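Alpha-1,2-mannosyltransferase (Ktr4), putative (Neosartorya fumigata, PDB 7BOP) is a putative fungal mannosyltransferase of the GT-A clan, held here with guanosine-5'-diphosphate and a manganese ion in one pocket. Local coordinates at residues Tyr189-Glu194 with Ser281-Gly286; Phe98-Ile103 with Asp206-Met211. All blocks are in the same frame, centred on the assembly; numbering follows the deposited sequence.

Interaction 1. Residues Tyr189-Glu194 with Ser281-Gly286; sequences YYWRVE and SNFEIG. With MN (manganese (II) ion), chain G; GDP (guanosine-5'-diphosphate), chain H.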
loop_
_atom_site.group_PDB
_atom_site.type_symbol
_atom_site.label_atom_id
_atom_site.label_comp_id
_atom_site.label_asym_id
_atom_site.label_seq_id
_atom_site.Cartn_x
_atom_site.Cartn_y
_atom_site.Cartn_z
ATOM N N TYR A 189 8.423 9.232 7.375
ATOM C CA TYR A 189 7.092 8.775 6.935
ATOM C C TYR A 189 6.850 9.073 5.481
ATOM O O TYR A 189 7.360 10.052 4.936
ATOM C CB TYR A 189 5.979 9.387 7.797
ATOM C CG TYR A 189 6.110 9.024 9.257
ATOM C CD1 TYR A 189 5.558 7.849 9.756
ATOM C CD2 TYR A 189 6.811 9.844 10.137
ATOM C CE1 TYR A 189 5.692 7.500 11.095
ATOM C CE2 TYR A 189 6.955 9.507 11.475
ATOM C CZ TYR A 189 6.396 8.337 11.952
ATOM O OH TYR A 189 6.542 7.999 13.280
ATOM N N TYR A 190 6.063 8.214 4.843
ATOM C CA TYR A 190 5.683 8.403 3.461
ATOM C C TYR A 190 4.200 8.119 3.303
ATOM O O TYR A 190 3.621 7.338 4.076
ATOM C CB TYR A 190 6.511 7.498 2.541
ATOM C CG TYR A 190 6.126 6.027 2.626
ATOM C CD1 TYR A 190 6.596 5.230 3.661
ATOM C CD2 TYR A 190 5.283 5.444 1.672
ATOM C CE1 TYR A 190 6.237 3.892 3.757
ATOM C CE2 TYR A 190 4.927 4.099 1.755
ATOM C CZ TYR A 190 5.402 3.335 2.804
ATOM O OH TYR A 190 5.057 2.010 2.921
ATOM N N TRP A 191 3.607 8.768 2.311
ATOM C CA TRP A 191 2.246 8.476 1.839
ATOM C C TRP A 191 2.418 8.158 0.358
ATOM O O TRP A 191 2.689 9.047 -0.453
ATOM C CB TRP A 191 1.319 9.676 2.065
ATOM C CG TRP A 191 -0.138 9.511 1.671
ATOM C CD1 TRP A 191 -0.669 8.609 0.791
ATOM C CD2 TRP A 191 -1.237 10.306 2.131
ATOM N NE1 TRP A 191 -2.015 8.777 0.690
ATOM C CE2 TRP A 191 -2.402 9.809 1.501
ATOM C CE3 TRP A 191 -1.355 11.374 3.030
ATOM C CZ2 TRP A 191 -3.669 10.340 1.738
ATOM C CZ3 TRP A 191 -2.620 11.915 3.261
ATOM C CH2 TRP A 191 -3.764 11.389 2.618
ATOM N N ARG A 192 2.278 6.879 0.020
ATOM C CA ARG A 192 2.387 6.422 -1.353
ATOM C C ARG A 192 1.101 6.713 -2.120
ATOM O O ARG A 192 0.004 6.384 -1.662
ATOM C CB ARG A 192 2.701 4.923 -1.399
ATOM C CG ARG A 192 2.637 4.329 -2.800
ATOM C CD ARG A 192 3.193 2.922 -2.811
ATOM N NE ARG A 192 2.720 2.175 -3.971
ATOM C CZ ARG A 192 2.823 0.854 -4.116
ATOM N NH1 ARG A 192 3.400 0.105 -3.176
ATOM N NH2 ARG A 192 2.337 0.280 -5.214
ATOM N N VAL A 193 1.264 7.289 -3.308
ATOM C CA VAL A 193 0.171 7.676 -4.169
ATOM C C VAL A 193 0.410 7.091 -5.560
ATOM O O VAL A 193 1.547 7.073 -6.042
ATOM C CB VAL A 193 0.104 9.220 -4.282
ATOM C CG1 VAL A 193 -1.088 9.653 -5.116
ATOM C CG2 VAL A 193 0.056 9.845 -2.895
ATOM N N GLU A 194 -0.663 6.626 -6.199
ATOM C CA GLU A 194 -0.625 6.176 -7.582
ATOM C C GLU A 194 -1.481 7.071 -8.458
ATOM O O GLU A 194 -2.450 7.652 -7.979
ATOM C CB GLU A 194 -1.172 4.752 -7.708
ATOM C CG GLU A 194 -0.238 3.692 -7.163
ATOM C CD GLU A 194 -0.502 2.280 -7.683
ATOM O OE1 GLU A 194 0.178 1.410 -7.100
ATOM O OE2 GLU A 194 -1.335 2.022 -8.630
ATOM N N SER A 281 -1.688 -1.996 -1.445
ATOM C CA SER A 281 -0.541 -1.095 -1.312
ATOM C C SER A 281 -0.477 0.109 -2.255
ATOM O O SER A 281 0.399 0.963 -2.077
ATOM C CB SER A 281 0.747 -1.895 -1.454
ATOM O OG SER A 281 0.885 -2.358 -2.784
ATOM N N ASN A 282 -1.340 0.182 -3.266
ATOM C CA ASN A 282 -1.430 1.424 -4.054
ATOM C C ASN A 282 -1.665 2.661 -3.162
ATOM O O ASN A 282 -1.218 3.759 -3.495
ATOM C CB ASN A 282 -2.463 1.336 -5.178
ATOM C CG ASN A 282 -3.802 0.816 -4.713
ATOM O OD1 ASN A 282 -4.541 1.483 -3.994
ATOM N ND2 ASN A 282 -4.127 -0.387 -5.148
ATOM N N PHE A 283 -2.355 2.459 -2.036
ATOM C CA PHE A 283 -2.415 3.415 -0.924
ATOM C C PHE A 283 -1.587 2.868 0.228
ATOM O O PHE A 283 -1.802 1.718 0.642
ATOM C CB PHE A 283 -3.864 3.587 -0.427
ATOM C CG PHE A 283 -3.986 4.398 0.846
ATOM C CD1 PHE A 283 -3.779 3.811 2.096
ATOM C CD2 PHE A 283 -4.292 5.754 0.796
ATOM C CE1 PHE A 283 -3.870 4.550 3.262
ATOM C CE2 PHE A 283 -4.389 6.501 1.965
ATOM C CZ PHE A 283 -4.176 5.899 3.198
ATOM N N GLU A 284 -0.686 3.689 0.769
ATOM C CA GLU A 284 0.044 3.367 1.999
ATOM C C GLU A 284 0.438 4.653 2.686
ATOM O O GLU A 284 0.868 5.598 2.015
ATOM C CB GLU A 284 1.344 2.599 1.729
ATOM C CG GLU A 284 1.173 1.218 1.146
ATOM C CD GLU A 284 2.447 0.389 1.155
ATOM O OE1 GLU A 284 2.324 -0.849 1.307
ATOM O OE2 GLU A 284 3.568 0.951 1.028
ATOM N N ILE A 285 0.291 4.681 4.006
ATOM C CA ILE A 285 0.956 5.675 4.843
ATOM C C ILE A 285 1.814 4.869 5.804
ATOM O O ILE A 285 1.284 4.074 6.577
ATOM C CB ILE A 285 -0.035 6.582 5.579
ATOM C CG1 ILE A 285 -0.868 7.384 4.563
ATOM C CG2 ILE A 285 0.721 7.522 6.520
ATOM C CD1 ILE A 285 -2.030 8.163 5.151
ATOM N N GLY A 286 3.135 5.043 5.747
ATOM C CA GLY A 286 4.020 4.148 6.476
ATOM C C GLY A 286 5.243 4.778 7.102
ATOM O O GLY A 286 5.659 5.870 6.720
HETATM MN MN MN G . -2.370 1.236 -10.124
HETATM P PB GDP H . -1.538 -1.824 -10.662
HETATM O O1B GDP H . -2.416 -2.080 -11.853
HETATM O O2B GDP H . -1.987 -0.639 -9.789
HETATM O O3B GDP H . -1.144 -3.048 -9.858
HETATM O O3A GDP H . -0.155 -1.382 -11.395
HETATM P PA GDP H . 0.210 0.110 -11.919
HETATM O O1A GDP H . 0.460 0.080 -13.408
HETATM O O2A GDP H . -0.793 1.106 -11.294
HETATM O "O5'" GDP H . 1.655 0.209 -11.218
HETATM C "C5'" GDP H . 1.782 0.430 -9.813
HETATM C "C4'" GDP H . 2.516 1.743 -9.554
HETATM O "O4'" GDP H . 3.841 1.653 -10.088
HETATM C "C3'" GDP H . 1.901 2.955 -10.239
HETATM O "O3'" GDP H . 2.174 4.100 -9.414
HETATM C "C2'" GDP H . 2.611 3.038 -11.581
HETATM O "O2'" GDP H . 2.662 4.373 -12.083
HETATM C "C1'" GDP H . 3.995 2.503 -11.228
HETATM N N9 GDP H . 4.731 1.725 -12.254
HETATM C C8 GDP H . 4.485 0.469 -12.721
HETATM N N7 GDP H . 5.437 0.105 -13.613
HETATM C C5 GDP H . 6.312 1.125 -13.717
HETATM C C6 GDP H . 7.549 1.411 -14.475
HETATM O O6 GDP H . 7.989 0.555 -15.259
HETATM N N1 GDP H . 8.169 2.597 -14.291
HETATM C C2 GDP H . 7.693 3.529 -13.426
HETATM N N2 GDP H . 8.337 4.714 -13.270
HETATM N N3 GDP H . 6.558 3.333 -12.710
HETATM C C4 GDP H . 5.852 2.179 -12.811
HETATM O O HOH W 1 5.250 0.868 -1.220
HETATM O O HOH W 2 -2.796 5.812 -4.289
HETATM O O HOH W 3 -2.608 3.397 -11.068
HETATM O O HOH W 4 -3.593 0.716 -12.049
#
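One face of the Trp191 indole takes the Ile285 side chain, CG1 lying 3.8 Å from the centroid of the five-membered ring in a CH-pi contact, while Phe283 meets the same indole obliquely. Over a face of the Tyr190 ring, near its rim, passes the backbone of Gly286, which as a glycine lets ring and main chain come close. At that ring's edge Tyr190 OH donates to Glu284 OE2 (2.6 Å), reaching it from above the carboxylate plane. The extended Arg192 chain lays its guanidinium over Ser281 O, which sits above its centre without a hydrogen bond. Arg192 NH2 bonds Glu194 OE1 at 3.1 Å, NH1 pairs with Asp316, and a water joins NH1 to Glu284 OE2. Arginine thus ties several carboxylates together in a buried place. Held by OE1, Glu194 offers its other oxygen, OE2, to manganese at 2.0 Å; His343, both phosphates of guanosine-5'-diphosphate and two waters complete the shell. Tyr190 and Gly286 form an antiparallel hydrogen-bonded pair, with Tyr190 N to Gly286 O at 3.0 Å. A strand of the central sheet running out into an acidic metal ligand beside the nucleotide is consistent with the DXD-like metal site of GT-A folds.

Interaction 2. Residues Phe98-Ile103 with Asp206-Met211; sequences FNYPWI and DVFRFM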
loop_
_atom_site.group_PDB
_atom_site.type_symbol
_atom_site.label_atom_id
_atom_site.label_comp_id
_atom_site.label_asym_id
_atom_site.label_seq_id
_atom_site.Cartn_x
_atom_site.Cartn_y
_atom_site.Cartn_z
ATOM N N PHE A 98 -2.021 21.329 4.502
ATOM C CA PHE A 98 -0.825 20.899 5.227
ATOM C C PHE A 98 0.473 21.095 4.448
ATOM O O PHE A 98 1.529 21.279 5.054
ATOM C CB PHE A 98 -1.024 19.453 5.706
ATOM C CG PHE A 98 -2.138 19.323 6.696
ATOM C CD1 PHE A 98 -1.970 19.770 7.997
ATOM C CD2 PHE A 98 -3.376 18.808 6.322
ATOM C CE1 PHE A 98 -2.992 19.682 8.920
ATOM C CE2 PHE A 98 -4.405 18.721 7.239
ATOM C CZ PHE A 98 -4.214 19.155 8.541
ATOM N N ASN A 99 0.391 21.055 3.116
ATOM C CA ASN A 99 1.503 21.394 2.228
ATOM C C ASN A 99 2.771 20.571 2.440
ATOM O O ASN A 99 3.884 21.110 2.483
ATOM C CB ASN A 99 1.800 22.897 2.310
ATOM C CG ASN A 99 0.617 23.724 1.890
ATOM O OD1 ASN A 99 0.233 23.709 0.726
ATOM N ND2 ASN A 99 0.015 24.424 2.829
ATOM N N TYR A 100 2.595 19.256 2.585
ATOM C CA TYR A 100 3.724 18.342 2.582
ATOM C C TYR A 100 4.278 18.223 1.151
ATOM O O TYR A 100 3.529 18.359 0.174
ATOM C CB TYR A 100 3.318 16.973 3.160
ATOM C CG TYR A 100 3.354 16.923 4.658
ATOM C CD1 TYR A 100 4.530 16.584 5.323
ATOM C CD2 TYR A 100 2.228 17.231 5.425
ATOM C CE1 TYR A 100 4.583 16.538 6.702
ATOM C CE2 TYR A 100 2.275 17.193 6.809
ATOM C CZ TYR A 100 3.455 16.839 7.441
ATOM O OH TYR A 100 3.516 16.783 8.800
ATOM N N PRO A 101 5.591 17.994 1.016
ATOM C CA PRO A 101 6.183 17.906 -0.322
ATOM C C PRO A 101 5.806 16.627 -1.077
ATOM O O PRO A 101 5.492 15.603 -0.449
ATOM C CB PRO A 101 7.678 17.903 -0.039
ATOM C CG PRO A 101 7.796 17.278 1.305
ATOM C CD PRO A 101 6.575 17.684 2.071
ATOM N N TRP A 102 5.828 16.721 -2.411
ATOM C CA TRP A 102 5.682 15.576 -3.306
ATOM C C TRP A 102 7.052 15.169 -3.833
ATOM O O TRP A 102 7.818 16.025 -4.317
ATOM C CB TRP A 102 4.803 15.910 -4.504
ATOM C CG TRP A 102 3.365 16.124 -4.239
ATOM C CD1 TRP A 102 2.772 17.277 -3.800
ATOM C CD2 TRP A 102 2.307 15.182 -4.451
ATOM N NE1 TRP A 102 1.417 17.103 -3.716
ATOM C CE2 TRP A 102 1.101 15.827 -4.108
ATOM C CE3 TRP A 102 2.262 13.852 -4.884
ATOM C CZ2 TRP A 102 -0.144 15.186 -4.186
ATOM C CZ3 TRP A 102 1.028 13.214 -4.967
ATOM C CH2 TRP A 102 -0.157 13.880 -4.616
ATOM N N ILE A 103 7.364 13.873 -3.746
ATOM C CA ILE A 103 8.572 13.312 -4.336
ATOM C C ILE A 103 8.164 12.242 -5.348
ATOM O O ILE A 103 7.589 11.198 -4.985
ATOM C CB ILE A 103 9.531 12.744 -3.271
ATOM C CG1 ILE A 103 9.769 13.771 -2.159
ATOM C CG2 ILE A 103 10.864 12.365 -3.896
ATOM C CD1 ILE A 103 10.637 13.292 -1.024
ATOM N N ASP A 206 -3.373 16.387 10.461
ATOM C CA ASP A 206 -2.115 15.989 9.867
ATOM C C ASP A 206 -1.926 14.470 10.076
ATOM O O ASP A 206 -1.594 14.027 11.175
ATOM C CB ASP A 206 -0.976 16.790 10.502
ATOM C CG ASP A 206 0.374 16.499 9.889
ATOM O OD1 ASP A 206 0.545 15.418 9.274
ATOM O OD2 ASP A 206 1.290 17.355 10.043
ATOM N N VAL A 207 -2.130 13.695 9.014
ATOM C CA VAL A 207 -2.099 12.227 9.125
ATOM C C VAL A 207 -0.712 11.726 9.485
ATOM O O VAL A 207 -0.579 10.711 10.158
ATOM C CB VAL A 207 -2.604 11.501 7.852
ATOM C CG1 VAL A 207 -4.029 11.929 7.516
ATOM C CG2 VAL A 207 -1.673 11.708 6.668
ATOM N N PHE A 208 0.322 12.443 9.052
ATOM C CA PHE A 208 1.689 12.040 9.359
ATOM C C PHE A 208 1.998 12.175 10.842
ATOM O O PHE A 208 2.561 11.259 11.447
ATOM C CB PHE A 208 2.705 12.833 8.531
ATOM C CG PHE A 208 2.716 12.487 7.073
ATOM C CD1 PHE A 208 2.933 11.171 6.648
ATOM C CD2 PHE A 208 2.574 13.480 6.107
ATOM C CE1 PHE A 208 2.985 10.858 5.296
ATOM C CE2 PHE A 208 2.626 13.166 4.749
ATOM C CZ PHE A 208 2.839 11.853 4.343
ATOM N N ARG A 209 1.608 13.294 11.440
ATOM C CA ARG A 209 1.817 13.489 12.873
ATOM C C ARG A 209 0.837 12.680 13.714
ATOM O O ARG A 209 1.152 12.322 14.842
ATOM C CB ARG A 209 1.783 14.969 13.226
ATOM C CG ARG A 209 2.918 15.715 12.540
ATOM C CD ARG A 209 3.071 17.128 13.066
ATOM N NE ARG A 209 3.574 17.154 14.443
ATOM C CZ ARG A 209 3.817 18.266 15.151
ATOM N NH1 ARG A 209 3.600 19.473 14.625
ATOM N NH2 ARG A 209 4.271 18.166 16.397
ATOM N N PHE A 210 -0.329 12.360 13.156
ATOM C CA PHE A 210 -1.202 11.349 13.764
ATOM C C PHE A 210 -0.424 10.041 13.940
ATOM O O PHE A 210 -0.397 9.486 15.039
ATOM C CB PHE A 210 -2.488 11.155 12.937
ATOM C CG PHE A 210 -3.234 9.895 13.267
ATOM C CD1 PHE A 210 -4.054 9.837 14.383
ATOM C CD2 PHE A 210 -3.087 8.760 12.480
ATOM C CE1 PHE A 210 -4.738 8.663 14.704
ATOM C CE2 PHE A 210 -3.772 7.589 12.788
ATOM C CZ PHE A 210 -4.596 7.539 13.903
ATOM N N MET A 211 0.249 9.595 12.877
ATOM C CA MET A 211 1.078 8.377 12.905
ATOM C C MET A 211 2.220 8.515 13.916
ATOM O O MET A 211 2.439 7.633 14.751
ATOM C CB MET A 211 1.705 8.069 11.544
ATOM C CG MET A 211 0.737 7.842 10.390
ATOM S SD MET A 211 -0.007 6.220 10.393
ATOM C CE MET A 211 1.379 5.161 10.002
#
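Asp206 OD2 accepts a 2.6 Å hydrogen bond from Tyr100 OH through its syn lone pair, and Tyr57 OH bonds the same oxygen. The carboxylate lies at the edge of the Tyr100 ring, the two planes 70° apart. Its other oxygen serves the helix: Arg209 N reaches Asp206 OD1 at 3.2 Å from above the carboxylate plane, with a weak, bent bond from Phe208 N to the same oxygen. Asp206 is therefore the N-cap of helix 207-213, and with CG anti to its backbone N (chi1 -177°) it can turn one oxygen to the helix and the other to tyrosine. Aspartate suits the place, being short enough to fold back onto the first turn. Over the centre of the Tyr100 ring comes Phe208, leading with its edge: CD2 lies 3.7 Å from Tyr100 CE1 in a T-shaped pair whose planes stand at 65°. Phe98 closes against the start of the helical segment, one ring face under Asp206 CA, with CZ 3.5 Å from Asp206 N; Trp94 stacks on this ring. Tyrosine combines a flat face for Phe208 with a hydroxyl at its far end, which also takes a bond from Thr67 N. The chemistry implies a carboxylate shared between two tasks: the capped helix start and the tyrosine are fixed to one another, and the buried charge of Asp206, if ionised, would be eased by these donors and probably by the helix dipole.

In the fold
The two contacts lie about 11 Å apart between centres and share one mixed sheet. Along the chain their segments alternate: 98-103, 189-194, 206-211, then 281-286. Strand 69-74 stands between strands 102-106 and 189-192, parallel to both, and strand 284-287 pairs antiparallel on the other side of 189-192. Helix 207-213 joins the two sites, since Phe208 and Val207 of interaction 2 pack on Trp191 of interaction 1, and Met211 meets the backbone of Ile285. Interaction 1 lies near the centre of the chain and leads to the manganese site; interaction 2, about 16 Å from that centre, fastens the helix over the sheet away from the nucleotide.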